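PDB 1RTR: geranyltranstransferase from Staphylococcus aureus, which probably condenses isopentenyl diphosphate with dimethylallyl and then geranyl diphosphate to make farnesyl diphosphate, a precursor of longer isoprenoids. Local coordinates for residues 218-221 with 222-226; 255-258 with 259-263. All coordinates share one frame; numbering follows the deposited sequence.

Contact 1. Residues 218-221 with 222-226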
# COMPACT_ATOMS: atom_id res chain seq x y z
N ASP A 218 25.30 13.58 1.01
CA ASP A 218 25.56 12.64 -0.08
C ASP A 218 26.05 13.28 -1.37
O ASP A 218 26.95 12.73 -2.03
CB ASP A 218 24.30 11.83 -0.37
CG ASP A 218 24.40 10.43 0.15
OD1 ASP A 218 24.50 9.52 -0.70
OD2 ASP A 218 24.39 10.15 1.37
N ASP A 219 25.45 14.41 -1.74
CA ASP A 219 25.93 15.19 -2.89
C ASP A 219 27.37 15.66 -2.66
O ASP A 219 28.21 15.52 -3.54
CB ASP A 219 25.01 16.38 -3.17
CG ASP A 219 23.75 15.99 -3.92
OD1 ASP A 219 22.73 16.68 -3.74
OD2 ASP A 219 23.69 15.01 -4.71
N LEU A 220 27.64 16.20 -1.47
CA LEU A 220 28.98 16.62 -1.09
C LEU A 220 30.00 15.48 -1.18
O LEU A 220 31.04 15.63 -1.83
CB LEU A 220 29.00 17.27 0.30
CG LEU A 220 28.54 18.73 0.34
CD1 LEU A 220 28.16 19.16 1.74
CD2 LEU A 220 29.59 19.66 -0.27
N LEU A 221 29.69 14.34 -0.56
CA LEU A 221 30.56 13.16 -0.62
C LEU A 221 30.86 12.68 -2.05
O LEU A 221 31.96 12.23 -2.33
CB LEU A 221 30.00 12.02 0.22
CG LEU A 221 30.42 11.98 1.69
CD1 LEU A 221 29.59 10.94 2.43
CD2 LEU A 221 31.91 11.68 1.84
N ASP A 222 29.88 12.79 -2.95
CA ASP A 222 30.10 12.45 -4.36
C ASP A 222 31.09 13.42 -5.01
O ASP A 222 31.87 13.03 -5.89
CB ASP A 222 28.79 12.45 -5.15
CG ASP A 222 27.94 11.19 -4.91
OD1 ASP A 222 28.50 10.11 -4.61
OD2 ASP A 222 26.69 11.21 -5.01
N CYS A 223 31.03 14.68 -4.59
CA CYS A 223 31.93 15.71 -5.09
C CYS A 223 33.32 15.61 -4.43
O CYS A 223 34.33 15.67 -5.13
CB CYS A 223 31.32 17.11 -4.92
SG CYS A 223 32.51 18.47 -4.88
N TYR A 224 33.36 15.46 -3.11
CA TYR A 224 34.62 15.24 -2.40
C TYR A 224 35.35 14.07 -3.06
O TYR A 224 36.56 14.14 -3.30
CB TYR A 224 34.40 14.91 -0.93
CG TYR A 224 33.88 16.04 -0.06
CD1 TYR A 224 33.66 17.32 -0.57
CD2 TYR A 224 33.58 15.80 1.28
CE1 TYR A 224 33.17 18.34 0.24
CE2 TYR A 224 33.10 16.80 2.09
CZ TYR A 224 32.89 18.07 1.57
OH TYR A 224 32.41 19.06 2.40
N GLY A 225 34.59 13.02 -3.35
CA GLY A 225 35.11 11.84 -4.01
C GLY A 225 35.78 12.13 -5.33
O GLY A 225 36.85 11.61 -5.61
N ASP A 226 35.15 12.97 -6.15
CA ASP A 226 35.68 13.30 -7.48
C ASP A 226 36.96 14.13 -7.43
O ASP A 226 37.84 13.99 -8.29
CB ASP A 226 34.61 13.99 -8.33
CG ASP A 226 33.49 13.05 -8.75
OD1 ASP A 226 33.78 11.84 -8.97
OD2 ASP A 226 32.31 13.41 -8.86
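L220 and Y224, four residues apart on helix 197-227, run side by side and point the same way, with CD2 of L220 resting 3.8 Å from CE1 of Y224. The same methyl, L220 CD2, comes within 3.9 Å of the Y224 OH, so it borders the outer half of the ring. Closer to the backbone, the carbonyl carbon of L220 lies over one ring face, displaced toward the rim. Y224 CG stands beside its own backbone N, anti to the carbonyl carbon (chi1 -69°), and this brings the ring back over the preceding turn. Beneath it, Y224 N donates to L220 O at 2.7 Å. That bond is nearly straight at the hydrogen (175°), and the same i to i+4 pattern joins D222 to D218, C223 to D219 and G225 to L221.

The sequence D218-D219-L220-L221-D222 matches the second aspartate-rich motif (DDxxD) of the polyprenyl synthetases, which in relatives holds the allylic diphosphate through magnesium ions. The helix turn gathers its three carboxylates: OD2 of D222 lies 4.9 Å from OD2 of D219 and 5.1 Å from OD1 of D218. The two leucine positions of the motif diverge from them, and L220 is buried.

Farther out, D219 OD1 accepts a hydrogen bond from the backbone N of Y245, fixing one oxygen of a motif aspartate. The Y224 OH probably hydrogen-bonds E255 OE2, while L220 packs on L258 and C223 on K251, all on helix 245-270.

Contact 2. Residues 255-258 with 259-263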
# COMPACT_ATOMS: atom_id res chain seq x y z
N GLU A 255 27.79 22.95 1.38
CA GLU A 255 28.26 22.90 2.77
C GLU A 255 27.54 23.89 3.67
O GLU A 255 27.22 23.58 4.82
CB GLU A 255 29.77 23.15 2.84
CG GLU A 255 30.64 21.94 2.54
CD GLU A 255 32.10 22.30 2.33
OE1 GLU A 255 32.50 23.46 2.59
OE2 GLU A 255 32.88 21.41 1.91
N ASP A 256 27.27 25.09 3.15
CA ASP A 256 26.55 26.10 3.91
C ASP A 256 25.14 25.63 4.21
O ASP A 256 24.62 25.82 5.32
CB ASP A 256 26.51 27.43 3.16
CG ASP A 256 27.74 28.30 3.39
OD1 ASP A 256 28.81 27.75 3.76
OD2 ASP A 256 27.73 29.55 3.22
N LYS A 257 24.52 25.00 3.20
CA LYS A 257 23.17 24.47 3.29
C LYS A 257 23.09 23.38 4.34
O LYS A 257 22.23 23.41 5.23
CB LYS A 257 22.72 23.94 1.92
CG LYS A 257 21.25 24.15 1.65
CD LYS A 257 20.88 25.60 1.83
CE LYS A 257 20.02 26.11 0.70
NZ LYS A 257 19.71 27.55 0.98
N LEU A 258 24.02 22.43 4.24
CA LEU A 258 24.18 21.36 5.22
C LEU A 258 24.23 21.93 6.62
O LEU A 258 23.43 21.55 7.48
CB LEU A 258 25.43 20.54 4.93
CG LEU A 258 25.68 19.27 5.77
CD1 LEU A 258 24.40 18.50 6.14
CD2 LEU A 258 26.64 18.36 5.03
N THR A 259 25.17 22.84 6.84
CA THR A 259 25.39 23.42 8.17
C THR A 259 24.15 24.11 8.68
O THR A 259 23.83 24.01 9.86
CB THR A 259 26.61 24.39 8.14
OG1 THR A 259 27.80 23.64 7.85
CG2 THR A 259 26.88 25.00 9.51
N TYR A 260 23.44 24.81 7.80
CA TYR A 260 22.19 25.48 8.18
C TYR A 260 21.13 24.48 8.71
O TYR A 260 20.46 24.74 9.71
CB TYR A 260 21.64 26.29 7.01
CG TYR A 260 20.16 26.53 7.13
CD1 TYR A 260 19.66 27.47 8.03
CD2 TYR A 260 19.25 25.78 6.38
CE1 TYR A 260 18.29 27.67 8.17
CE2 TYR A 260 17.89 25.97 6.51
CZ TYR A 260 17.41 26.92 7.40
OH TYR A 260 16.06 27.12 7.53
N HIS A 261 20.98 23.34 8.03
CA HIS A 261 20.06 22.31 8.48
C HIS A 261 20.52 21.63 9.77
O HIS A 261 19.72 21.41 10.70
CB HIS A 261 19.83 21.30 7.35
CG HIS A 261 18.96 21.82 6.26
ND1 HIS A 261 17.71 22.34 6.49
CD2 HIS A 261 19.18 21.95 4.93
CE1 HIS A 261 17.19 22.75 5.35
NE2 HIS A 261 18.06 22.53 4.39
N ARG A 262 21.82 21.31 9.82
CA ARG A 262 22.49 20.83 11.03
C ARG A 262 22.15 21.75 12.19
O ARG A 262 21.70 21.29 13.23
CB ARG A 262 24.01 20.78 10.80
CG ARG A 262 24.89 20.24 11.94
CD ARG A 262 24.76 20.99 13.27
NE ARG A 262 25.98 21.69 13.70
CZ ARG A 262 27.02 21.10 14.27
NH1 ARG A 262 28.06 21.83 14.65
NH2 ARG A 262 27.04 19.78 14.47
N ASP A 263 22.32 23.05 11.99
CA ASP A 263 22.12 24.02 13.06
C ASP A 263 20.68 24.12 13.47
O ASP A 263 20.38 24.28 14.65
CB ASP A 263 22.67 25.39 12.66
CG ASP A 263 24.18 25.45 12.68
OD1 ASP A 263 24.74 26.47 12.23
OD2 ASP A 263 24.90 24.52 13.11
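The K257 carbonyl oxygen meets two rings of the following turn in different ways. It lies at the edge of the Y260 ring, near its plane and 4.0 Å from Y260 CD2, whereas it approaches the H261 imidazole obliquely, with H261 CD2 3.4 Å from K257 O. With Y260 CG anti to its backbone N (chi1 157°) and H261 CG beside its own (chi1 -74°), the neighbouring side chains converge near K257 O, and Y260 CD2 stands 3.7 Å above the H261 ring plane, over its centre.

Elsewhere on the turn, T259 bends its hydroxyl back toward E255. T259 N donates to E255 O at 3.0 Å, in the i to i+4 ladder that also pairs H261 N with K257 O and R262 N with L258 O. T259 OG1 is 3.1 Å from the same E255 O and is hydrogen-bonded to Y289 OH as well, which leaves open where its proton points. R262, bent along its chain, brings NE to D263 OD2 at 3.1 Å, a salt bridge made in the guanidinium plane. The R262 NH2 finds a second acid in D286, and Y289 adds a cation-pi contact.

Within the all-helical polyprenyl synthetase fold, helix 245-270 thus offers different faces to its surroundings: T259 and R262 reach Y289 and D286 of helix 279-289, and L258 and H261 pack against helix 197-227, where H261 ND1 is hydrogen-bonded to H209.

How the contacts relate
Neither contact lies in the core: contact 1 is a surface turn of helix 197-227, and contact 2 is a partly buried turn of helix 245-270, with their centres about 16 Å apart. The two helices follow one another in the chain and touch where L220 CD1 meets L258 CD2 at 3.7 Å, so the buried leucine of each turn faces the other helix. The probable Y224-E255 hydrogen bond adds a polar link. Their chemistry differs accordingly. Contact 1 presents a cluster of aspartates fitting a diphosphate-binding motif, whereas contact 2 ties helix 245-270 to its neighbours through a leucine, a threonine, a histidine and an arginine.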